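Cytosol aminopeptidase (Staphylococcus aureus subsp. aureus, PDB 3KZW) probably acts as a manganese-dependent leucyl aminopeptidase, releasing N-terminal amino acids from peptides. Local coordinates at residues A[92-97]-A[123-128]; A[229-234]-A[270-275]; A[247-252]-A[368-373]; A[433-438]-A[461-466]. All blocks are in the same frame, centred on the assembly; numbering follows the deposited sequence.

How the contacts relate
Contact 1 belongs to the N-terminal domain and stands well apart from the other three: its centre is about 43 Å from that of contact 2, about 52 Å from that of contact 3 and about 51 Å from that of contact 4. Contacts 2, 3 and 4 all lie within the catalytic domain. Contacts 2 and 3 interleave along the chain, yet their centres are about 27 Å apart, the first at the surface and the second buried. Contacts 3 and 4 touch: Arg369 of contact 3 packs on Phe464 and Ala465 of contact 4. A bound sodium ion lies about 11 Å from the Ala373 side chain, and one lies about 8 Å from that of Ile436.

Contact 1: residues A[92-97]-A[123-128]; sequences TYRLIT and KSEHIE
Arg94 reaches out from its strand to Glu125 and Ile127, which sit just beyond the end of helix 108-124. From CB the arginine runs fully extended: CG stands opposite the backbone N (chi1 -174°), and CD and NE continue the line, so the guanidinium is delivered far from the sheet. CB, CG, CD and NE meet nothing of 123-128; CZ is the first to do so, lying 3.9 Å from Glu125 OE1 and a little farther from Ile127 CD1. The branches then part. NH1 lies 3.7 Å from that same Ile127 CD1, which covers one face of the group, while NH2 donates to Glu125 OE1 at 2.9 Å in a salt bridge with an N-H...O angle of 152°. The carboxylate is turned nearly perpendicular to the guanidinium (88°). Its OE1 lies close to the arginine plane but is itself met from above the carboxylate plane. Beside this polar end, Ile96 CD1 and Ile127 CD1 touch tip to tip at 3.6 Å.

The helix ends in a Schellman motif, His126 taking the positive phi, and this turn brings Glu125 and Ile127 round to the same strand. Strand 91-101, helix 108-124 and strand 129-133 form a beta-alpha-beta crossover, the two strands being parallel with strand 39-45 between them. Tyr121 OH gives NH2 a weak second partner, and Gln71 of the second subunit packs on the arginine. A buried guanidinium is thus paired at its edge and covered over one face by the Ile127 methyl, and the neighbouring carboxylate would be expected to favour its positive charge.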
# COMPACT_ATOMS: atom_id res chain seq x y z
N THR A 92 53.88 -33.94 -19.33
CA THR A 92 52.50 -33.51 -19.56
C THR A 92 52.14 -32.41 -18.56
O THR A 92 52.26 -32.61 -17.34
CB THR A 92 51.49 -34.67 -19.45
OG1 THR A 92 51.93 -35.76 -20.28
CG2 THR A 92 50.10 -34.24 -19.90
N TYR A 93 51.70 -31.27 -19.08
CA TYR A 93 51.35 -30.12 -18.25
C TYR A 93 49.85 -29.88 -18.24
O TYR A 93 49.14 -30.22 -19.19
CB TYR A 93 52.07 -28.86 -18.77
CG TYR A 93 53.53 -28.77 -18.37
CD1 TYR A 93 54.51 -29.45 -19.08
CD2 TYR A 93 53.92 -27.98 -17.29
CE1 TYR A 93 55.85 -29.36 -18.72
CE2 TYR A 93 55.26 -27.89 -16.92
CZ TYR A 93 56.22 -28.58 -17.64
OH TYR A 93 57.55 -28.49 -17.28
N ARG A 94 49.37 -29.29 -17.14
CA ARG A 94 48.02 -28.77 -17.08
C ARG A 94 48.04 -27.35 -17.62
O ARG A 94 48.59 -26.45 -16.98
CB ARG A 94 47.49 -28.80 -15.64
CG ARG A 94 46.03 -28.41 -15.50
CD ARG A 94 45.62 -28.28 -14.05
NE ARG A 94 44.21 -27.92 -13.91
CZ ARG A 94 43.57 -27.76 -12.76
NH1 ARG A 94 44.21 -27.92 -11.61
NH2 ARG A 94 42.29 -27.42 -12.76
N LEU A 95 47.46 -27.16 -18.80
CA LEU A 95 47.41 -25.84 -19.42
C LEU A 95 46.13 -25.11 -19.05
O LEU A 95 45.04 -25.64 -19.20
CB LEU A 95 47.54 -25.95 -20.94
CG LEU A 95 47.50 -24.67 -21.78
CD1 LEU A 95 48.58 -23.69 -21.36
CD2 LEU A 95 47.61 -24.99 -23.26
N ILE A 96 46.29 -23.88 -18.55
CA ILE A 96 45.16 -23.01 -18.23
C ILE A 96 45.16 -21.80 -19.16
O ILE A 96 46.12 -21.02 -19.19
CB ILE A 96 45.16 -22.58 -16.75
CG1 ILE A 96 45.04 -23.81 -15.84
CG2 ILE A 96 44.02 -21.60 -16.47
CD1 ILE A 96 45.39 -23.55 -14.39
N THR A 97 44.07 -21.67 -19.91
CA THR A 97 43.93 -20.63 -20.92
C THR A 97 42.85 -19.63 -20.51
O THR A 97 41.76 -20.02 -20.08
CB THR A 97 43.61 -21.28 -22.29
OG1 THR A 97 44.84 -21.61 -22.95
CG2 THR A 97 42.79 -20.36 -23.18
N LYS A 123 42.13 -20.01 -7.59
CA LYS A 123 41.79 -20.20 -6.18
C LYS A 123 40.78 -21.31 -5.92
O LYS A 123 40.96 -22.11 -5.00
CB LYS A 123 41.32 -18.88 -5.54
CG LYS A 123 42.46 -17.92 -5.18
CD LYS A 123 43.33 -18.45 -4.03
CE LYS A 123 44.62 -17.66 -3.89
NZ LYS A 123 45.46 -18.17 -2.78
N SER A 124 39.74 -21.37 -6.75
CA SER A 124 38.70 -22.39 -6.59
C SER A 124 39.20 -23.79 -6.93
O SER A 124 38.64 -24.78 -6.47
CB SER A 124 37.47 -22.05 -7.45
OG SER A 124 37.76 -22.19 -8.82
N GLU A 125 40.26 -23.86 -7.74
CA GLU A 125 40.88 -25.14 -8.10
C GLU A 125 42.02 -25.53 -7.15
O GLU A 125 42.66 -26.57 -7.34
CB GLU A 125 41.37 -25.12 -9.55
CG GLU A 125 40.25 -25.20 -10.59
CD GLU A 125 39.57 -26.57 -10.63
OE1 GLU A 125 40.28 -27.60 -10.70
OE2 GLU A 125 38.32 -26.61 -10.61
N HIS A 126 42.26 -24.70 -6.13
CA HIS A 126 43.26 -24.96 -5.09
C HIS A 126 44.66 -25.21 -5.68
O HIS A 126 45.38 -26.11 -5.24
CB HIS A 126 42.82 -26.11 -4.17
CG HIS A 126 43.47 -26.09 -2.81
ND1 HIS A 126 42.99 -25.35 -1.76
CD2 HIS A 126 44.55 -26.75 -2.33
CE1 HIS A 126 43.75 -25.54 -0.70
NE2 HIS A 126 44.70 -26.39 -1.02
N ILE A 127 45.02 -24.40 -6.67
CA ILE A 127 46.33 -24.49 -7.31
C ILE A 127 47.36 -23.72 -6.48
O ILE A 127 47.15 -22.55 -6.16
CB ILE A 127 46.28 -23.98 -8.78
CG1 ILE A 127 45.47 -24.95 -9.64
CG2 ILE A 127 47.69 -23.81 -9.35
CD1 ILE A 127 44.87 -24.33 -10.87
N GLU A 128 48.45 -24.40 -6.14
CA GLU A 128 49.48 -23.83 -5.27
C GLU A 128 50.76 -23.43 -6.00
O GLU A 128 51.48 -22.54 -5.55
CB GLU A 128 49.81 -24.81 -4.14
CG GLU A 128 48.74 -24.91 -3.07
CD GLU A 128 49.05 -25.96 -2.03
OE1 GLU A 128 49.27 -27.13 -2.41
OE2 GLU A 128 49.06 -25.63 -0.83

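Contact 2: residues A[229-234]-A[270-275]; sequences NTKVKV and GKDKDE
The ion pair of Lys231 and Asp272 joins two surface loops at one end of the catalytic domain's mixed sheet, where the chain enters strand 233-237 and where it has just left the antiparallel strand 262-269. Lys231 NZ donates to Asp272 OD1 at 3.1 Å. Asp272 OD1 accepts through its syn lone pair, the one on the side of the second carboxylate oxygen. The lysine chain is extended through CE and turns only at its last bond (chi4 -67°), which swings NZ round to the carboxylate. NZ also donates to Asn269 O, its stronger partner, so the ammonium is shared between the end of strand 262-269 and the loop that follows it. On the other side the Asp272 carboxylate reaches nearer to Lys231 than the direction of its CB suggests, crossing the lysine chain at a slant.

Each loop has bonds of its own. Thr230 OG1 accepts from Val232 N at 3.3 Å, forming an ST turn with Lys231 at its middle, and Lys233 NZ makes a weak bond to Lys231 O. In the second loop Lys271 NZ pairs with Glu275 OE2, approaching from above the carboxylate plane. Being exposed at both ends, the Lys231-Asp272 pair is probably weakened by solvent.

Beneath it the fold is regular. Lys233 bonds through its backbone to Thr267, Val232 packs on Ile266, and Val234 rests against helix 216-226. The 270-275 loop, held to Asn328 by several bonds, leads on to strand 278-285, which lies across strand 328-338 from strand 262-269.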
# COMPACT_ATOMS: atom_id res chain seq x y z
N ASN A 229 51.01 1.37 14.05
CA ASN A 229 52.44 1.40 13.77
C ASN A 229 52.81 2.02 12.41
O ASN A 229 53.88 1.74 11.85
CB ASN A 229 53.05 -0.00 13.91
CG ASN A 229 53.09 -0.48 15.35
OD1 ASN A 229 53.40 0.28 16.27
ND2 ASN A 229 52.77 -1.76 15.55
N THR A 230 51.93 2.88 11.90
CA THR A 230 52.13 3.49 10.58
C THR A 230 52.38 4.99 10.68
O THR A 230 52.40 5.56 11.77
CB THR A 230 50.91 3.23 9.64
OG1 THR A 230 49.76 3.90 10.15
CG2 THR A 230 50.62 1.74 9.51
N LYS A 231 52.57 5.61 9.52
CA LYS A 231 52.75 7.06 9.40
C LYS A 231 51.43 7.81 9.63
O LYS A 231 51.43 9.03 9.83
CB LYS A 231 53.31 7.38 8.02
CG LYS A 231 54.11 8.67 7.94
CD LYS A 231 54.56 8.94 6.50
CE LYS A 231 55.58 10.08 6.43
NZ LYS A 231 55.00 11.40 6.79
N VAL A 232 50.32 7.07 9.61
CA VAL A 232 48.98 7.64 9.72
C VAL A 232 48.55 7.84 11.18
O VAL A 232 48.54 6.90 11.98
CB VAL A 232 47.94 6.75 8.99
CG1 VAL A 232 46.54 7.31 9.14
CG2 VAL A 232 48.28 6.61 7.52
N LYS A 233 48.18 9.08 11.51
CA LYS A 233 47.72 9.44 12.85
C LYS A 233 46.20 9.35 12.93
O LYS A 233 45.50 9.74 12.00
CB LYS A 233 48.18 10.85 13.24
CG LYS A 233 49.69 11.09 13.12
CD LYS A 233 50.46 10.47 14.29
CE LYS A 233 51.97 10.49 14.03
NZ LYS A 233 52.38 9.50 12.99
N VAL A 234 45.70 8.84 14.05
CA VAL A 234 44.26 8.70 14.26
C VAL A 234 43.84 9.32 15.59
O VAL A 234 44.41 9.01 16.64
CB VAL A 234 43.80 7.21 14.21
CG1 VAL A 234 42.29 7.10 14.38
CG2 VAL A 234 44.24 6.55 12.91
N GLY A 270 51.88 13.20 3.59
CA GLY A 270 52.74 12.53 2.62
C GLY A 270 53.80 13.38 1.95
O GLY A 270 54.73 12.85 1.35
N LYS A 271 53.66 14.70 2.04
CA LYS A 271 54.68 15.59 1.47
C LYS A 271 55.32 16.45 2.56
O LYS A 271 56.45 16.93 2.42
CB LYS A 271 54.16 16.37 0.25
CG LYS A 271 52.82 17.06 0.41
CD LYS A 271 52.51 17.89 -0.83
CE LYS A 271 51.11 18.48 -0.77
NZ LYS A 271 50.78 19.27 -2.00
N ASP A 272 54.65 16.49 3.72
CA ASP A 272 55.22 17.00 4.98
C ASP A 272 55.21 18.52 5.03
O ASP A 272 55.35 19.11 6.11
CB ASP A 272 56.64 16.45 5.24
CG ASP A 272 56.69 14.93 5.36
OD1 ASP A 272 55.84 14.34 6.08
OD2 ASP A 272 57.59 14.31 4.75
N LYS A 273 55.06 19.14 3.87
CA LYS A 273 54.91 20.59 3.76
C LYS A 273 53.70 21.07 4.56
O LYS A 273 52.74 20.32 4.78
CB LYS A 273 54.75 21.00 2.29
CG LYS A 273 55.99 20.83 1.43
CD LYS A 273 55.82 21.56 0.10
CE LYS A 273 57.10 21.57 -0.72
NZ LYS A 273 57.39 20.24 -1.34
N ASP A 274 53.76 22.33 5.00
CA ASP A 274 52.63 22.99 5.65
C ASP A 274 51.52 23.27 4.64
O ASP A 274 50.80 24.27 4.75
CB ASP A 274 53.09 24.29 6.32
CG ASP A 274 54.11 25.06 5.49
OD1 ASP A 274 54.27 24.76 4.28
OD2 ASP A 274 54.76 25.97 6.04
N GLU A 275 51.38 22.37 3.66
CA GLU A 275 50.45 22.56 2.56
C GLU A 275 49.04 22.08 2.90
O GLU A 275 48.85 21.00 3.48
CB GLU A 275 50.96 21.88 1.29
CG GLU A 275 49.96 21.91 0.13
CD GLU A 275 50.58 22.30 -1.20
OE1 GLU A 275 51.56 23.09 -1.22
OE2 GLU A 275 50.06 21.83 -2.24

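Contact 3: residues A[247-252]-A[368-373]; sequences FGLLQA and GRLVLA
Leu249 and Leu250 meet Leu370, Val371 and Ala373 of helix 368-380, by carbon-on-carbonyl contact and by apolar packing. The first kind is side chain against backbone: Leu249 CB and CD1 each lie 3.4 Å from Leu370 O, so the leucine sits on the carbonyl of the opposing turn.

The second is apolar packing between side chains. With CG pointing away from its own carbonyl carbon (chi1 -61°), Leu249 spreads its two methyls over different residues: CD1 reaches Ala373 CB at 3.7 Å, and CD2 comes to 4.1 Å from Leu370 CD2. The two leucines cross at about a right angle. Leu250 takes a different rotamer, CG opposite the backbone N (chi1 178°), and its CD1 lies 3.8 Å from Val371 CG1.

Polar support comes from one residue further on. Asp374 OD2 accepts from Leu250 N, and more weakly from Leu249 N, tying the first turn of helix 248-254 to the helix it packs on.

The segment axes approach to 7.8 Å and run roughly antiparallel, at 142°. Ala373 meets Leu249 with its CB alone in this buried helix-helix packing of the catalytic domain. Gly368, Arg369 and Leu370 close the NTDAEGRL signature of the cytosol aminopeptidase family, a sequence that in relatives contributes to the dinuclear metal site; the contact packs helix 248-254 against the first turns of the helix that starts there.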
# COMPACT_ATOMS: atom_id res chain seq x y z
N PHE A 247 28.90 19.16 18.50
CA PHE A 247 28.53 18.32 17.36
C PHE A 247 27.06 17.91 17.47
O PHE A 247 26.74 16.72 17.61
CB PHE A 247 29.43 17.09 17.27
CG PHE A 247 30.80 17.38 16.73
CD1 PHE A 247 31.82 17.84 17.57
CD2 PHE A 247 31.09 17.16 15.39
CE1 PHE A 247 33.09 18.10 17.07
CE2 PHE A 247 32.36 17.42 14.88
CZ PHE A 247 33.36 17.89 15.72
N GLY A 248 26.17 18.90 17.41
CA GLY A 248 24.75 18.71 17.69
C GLY A 248 24.00 17.73 16.81
O GLY A 248 23.16 16.97 17.30
N LEU A 249 24.30 17.75 15.51
CA LEU A 249 23.63 16.88 14.55
C LEU A 249 24.06 15.43 14.69
O LEU A 249 23.23 14.52 14.64
CB LEU A 249 23.84 17.38 13.11
CG LEU A 249 23.33 18.78 12.74
CD1 LEU A 249 23.57 19.04 11.27
CD2 LEU A 249 21.86 18.97 13.08
N LEU A 250 25.37 15.21 14.86
CA LEU A 250 25.91 13.87 15.09
C LEU A 250 25.38 13.28 16.40
O LEU A 250 25.10 12.08 16.49
CB LEU A 250 27.44 13.89 15.08
CG LEU A 250 28.24 12.61 15.34
CD1 LEU A 250 27.83 11.46 14.41
CD2 LEU A 250 29.73 12.88 15.22
N GLN A 251 25.25 14.14 17.42
CA GLN A 251 24.66 13.76 18.70
C GLN A 251 23.20 13.33 18.52
O GLN A 251 22.79 12.28 19.02
CB GLN A 251 24.74 14.92 19.70
CG GLN A 251 24.02 14.68 21.01
CD GLN A 251 23.77 15.95 21.81
OE1 GLN A 251 23.76 17.05 21.26
NE2 GLN A 251 23.57 15.80 23.11
N ALA A 252 22.44 14.15 17.80
CA ALA A 252 21.02 13.91 17.55
C ALA A 252 20.75 12.56 16.87
O ALA A 252 19.82 11.86 17.25
CB ALA A 252 20.44 15.04 16.72
N GLY A 368 21.91 10.70 7.14
CA GLY A 368 23.23 10.79 6.53
C GLY A 368 23.69 12.22 6.33
O GLY A 368 24.81 12.57 6.71
N ARG A 369 22.83 13.04 5.74
CA ARG A 369 23.13 14.44 5.49
C ARG A 369 23.39 15.23 6.78
O ARG A 369 24.12 16.22 6.77
CB ARG A 369 22.02 15.10 4.65
CG ARG A 369 20.65 15.15 5.33
CD ARG A 369 19.54 15.38 4.32
NE ARG A 369 19.21 14.17 3.58
CZ ARG A 369 18.23 14.07 2.68
NH1 ARG A 369 17.46 15.12 2.40
NH2 ARG A 369 18.01 12.92 2.07
N LEU A 370 22.79 14.77 7.88
CA LEU A 370 22.96 15.41 9.18
C LEU A 370 24.36 15.18 9.74
O LEU A 370 25.02 16.14 10.16
CB LEU A 370 21.90 14.93 10.17
CG LEU A 370 20.44 15.30 9.89
CD1 LEU A 370 19.51 14.51 10.80
CD2 LEU A 370 20.19 16.80 10.04
N VAL A 371 24.82 13.93 9.75
CA VAL A 371 26.15 13.61 10.26
C VAL A 371 27.26 14.14 9.36
O VAL A 371 28.33 14.52 9.84
CB VAL A 371 26.34 12.10 10.57
CG1 VAL A 371 25.31 11.62 11.58
CG2 VAL A 371 26.30 11.25 9.30
N LEU A 372 27.00 14.18 8.05
CA LEU A 372 27.94 14.73 7.08
C LEU A 372 28.10 16.23 7.27
O LEU A 372 29.21 16.76 7.15
CB LEU A 372 27.50 14.43 5.65
CG LEU A 372 27.68 13.01 5.10
CD1 LEU A 372 26.84 12.82 3.85
CD2 LEU A 372 29.15 12.69 4.83
N ALA A 373 27.00 16.90 7.58
CA ALA A 373 26.99 18.35 7.81
C ALA A 373 27.98 18.76 8.90
O ALA A 373 28.76 19.70 8.72
CB ALA A 373 25.59 18.82 8.14

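Contact 4: residues A[433-438]-A[461-466]; sequences ELPITA and KALFAA
Leu463 projects from its helix against the extended 433-438 connection between strand 431-433 and helix 438-443, where Leu434 and Pro435 receive it. The leucine's CG lies opposite its carbonyl carbon and beside its backbone N, with chi1 at -41°, and this directs the CD2 branch at the loop. CD2 does most of the touching. It is 3.8 Å from Leu434 CB and equally far from Pro435 CD, so the methyl meets the base of one side chain and the ring carbon next to the nitrogen of the other. The proline ring and the leucine branch are set at a slant to each other rather than end on. Pro435 O lies against the whole Leu463 side chain, nearest to CD2 at 3.3 Å, a contact of backbone oxygen with carbon and not a hydrogen bond.

One turn further along the helix, Ala466 offers just its CB. Ile436 closes on it from the loop: CG1 points away from the isoleucine's own carbonyl carbon (chi1 -54°), and CD1 ends 4.0 Å from Ala466 CB. Leu463 and Ala466, three residues apart, thus present one apolar strip to consecutive loop residues.

Phe409 of strand 406-411 packs on Leu434, Leu463 and Ala466 together, and Leu434 and Leu463 also meet the third subunit, at its Leu434 and Leu401 respectively. Within the same segment Thr437 takes the N-cap position of helix 438-443, its OG1 bonding weakly to Thr439 N. Helix 461-470 runs on to Thr470, a residue of a sodium site, and packs on helix 368-380.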
# COMPACT_ATOMS: atom_id res chain seq x y z
N GLU A 433 27.40 13.24 -13.21
CA GLU A 433 27.03 14.46 -12.51
C GLU A 433 25.52 14.68 -12.46
O GLU A 433 24.81 14.44 -13.43
CB GLU A 433 27.72 15.68 -13.15
CG GLU A 433 27.61 16.96 -12.32
CD GLU A 433 28.15 18.20 -13.02
OE1 GLU A 433 28.69 18.09 -14.15
OE2 GLU A 433 28.03 19.30 -12.44
N LEU A 434 25.06 15.13 -11.29
CA LEU A 434 23.73 15.68 -11.13
C LEU A 434 23.87 17.11 -10.59
O LEU A 434 24.84 17.41 -9.89
CB LEU A 434 22.89 14.82 -10.18
CG LEU A 434 22.54 13.39 -10.61
CD1 LEU A 434 21.77 12.69 -9.51
CD2 LEU A 434 21.73 13.38 -11.90
N PRO A 435 22.91 18.00 -10.91
CA PRO A 435 23.10 19.42 -10.60
C PRO A 435 22.64 19.85 -9.20
O PRO A 435 21.80 19.19 -8.59
CB PRO A 435 22.24 20.11 -11.65
CG PRO A 435 21.14 19.15 -11.93
CD PRO A 435 21.66 17.76 -11.65
N ILE A 436 23.21 20.95 -8.72
CA ILE A 436 22.68 21.68 -7.57
C ILE A 436 22.35 23.09 -8.06
O ILE A 436 23.25 23.88 -8.37
CB ILE A 436 23.69 21.78 -6.40
CG1 ILE A 436 24.19 20.39 -5.98
CG2 ILE A 436 23.06 22.50 -5.21
CD1 ILE A 436 25.41 20.42 -5.06
N THR A 437 21.05 23.39 -8.15
CA THR A 437 20.60 24.68 -8.68
C THR A 437 20.10 25.62 -7.58
O THR A 437 20.11 25.28 -6.40
CB THR A 437 19.50 24.51 -9.75
OG1 THR A 437 18.28 24.10 -9.13
CG2 THR A 437 19.92 23.49 -10.81
N ALA A 438 19.67 26.81 -7.99
CA ALA A 438 19.10 27.81 -7.08
C ALA A 438 17.89 27.26 -6.32
O ALA A 438 17.66 27.62 -5.17
CB ALA A 438 18.72 29.06 -7.85
N LYS A 461 15.07 14.69 -4.69
CA LYS A 461 15.56 14.51 -3.32
C LYS A 461 17.07 14.32 -3.22
O LYS A 461 17.68 14.73 -2.23
CB LYS A 461 14.84 13.34 -2.64
CG LYS A 461 13.40 13.63 -2.27
CD LYS A 461 12.77 12.44 -1.57
CE LYS A 461 11.38 12.76 -1.05
NZ LYS A 461 10.40 12.98 -2.15
N ALA A 462 17.67 13.69 -4.23
CA ALA A 462 19.12 13.52 -4.27
C ALA A 462 19.83 14.86 -4.41
O ALA A 462 20.88 15.08 -3.82
CB ALA A 462 19.52 12.58 -5.41
N LEU A 463 19.23 15.76 -5.19
CA LEU A 463 19.77 17.11 -5.38
C LEU A 463 19.65 17.92 -4.09
O LEU A 463 20.56 18.68 -3.74
CB LEU A 463 19.07 17.83 -6.54
CG LEU A 463 18.71 17.11 -7.85
CD1 LEU A 463 18.09 18.11 -8.80
CD2 LEU A 463 19.91 16.43 -8.50
N PHE A 464 18.53 17.76 -3.40
CA PHE A 464 18.29 18.41 -2.11
C PHE A 464 19.34 17.98 -1.08
O PHE A 464 19.94 18.83 -0.42
CB PHE A 464 16.88 18.08 -1.60
CG PHE A 464 16.53 18.76 -0.31
CD1 PHE A 464 16.92 18.23 0.91
CD2 PHE A 464 15.80 19.95 -0.31
CE1 PHE A 464 16.61 18.86 2.11
CE2 PHE A 464 15.47 20.58 0.88
CZ PHE A 464 15.88 20.04 2.09
N ALA A 465 19.54 16.67 -0.94
CA ALA A 465 20.53 16.13 -0.01
C ALA A 465 21.93 16.69 -0.27
O ALA A 465 22.64 17.05 0.67
CB ALA A 465 20.54 14.62 -0.09
N ALA A 466 22.30 16.77 -1.54
CA ALA A 466 23.60 17.30 -1.95
C ALA A 466 23.74 18.77 -1.57
O ALA A 466 24.78 19.20 -1.07
CB ALA A 466 23.80 17.11 -3.44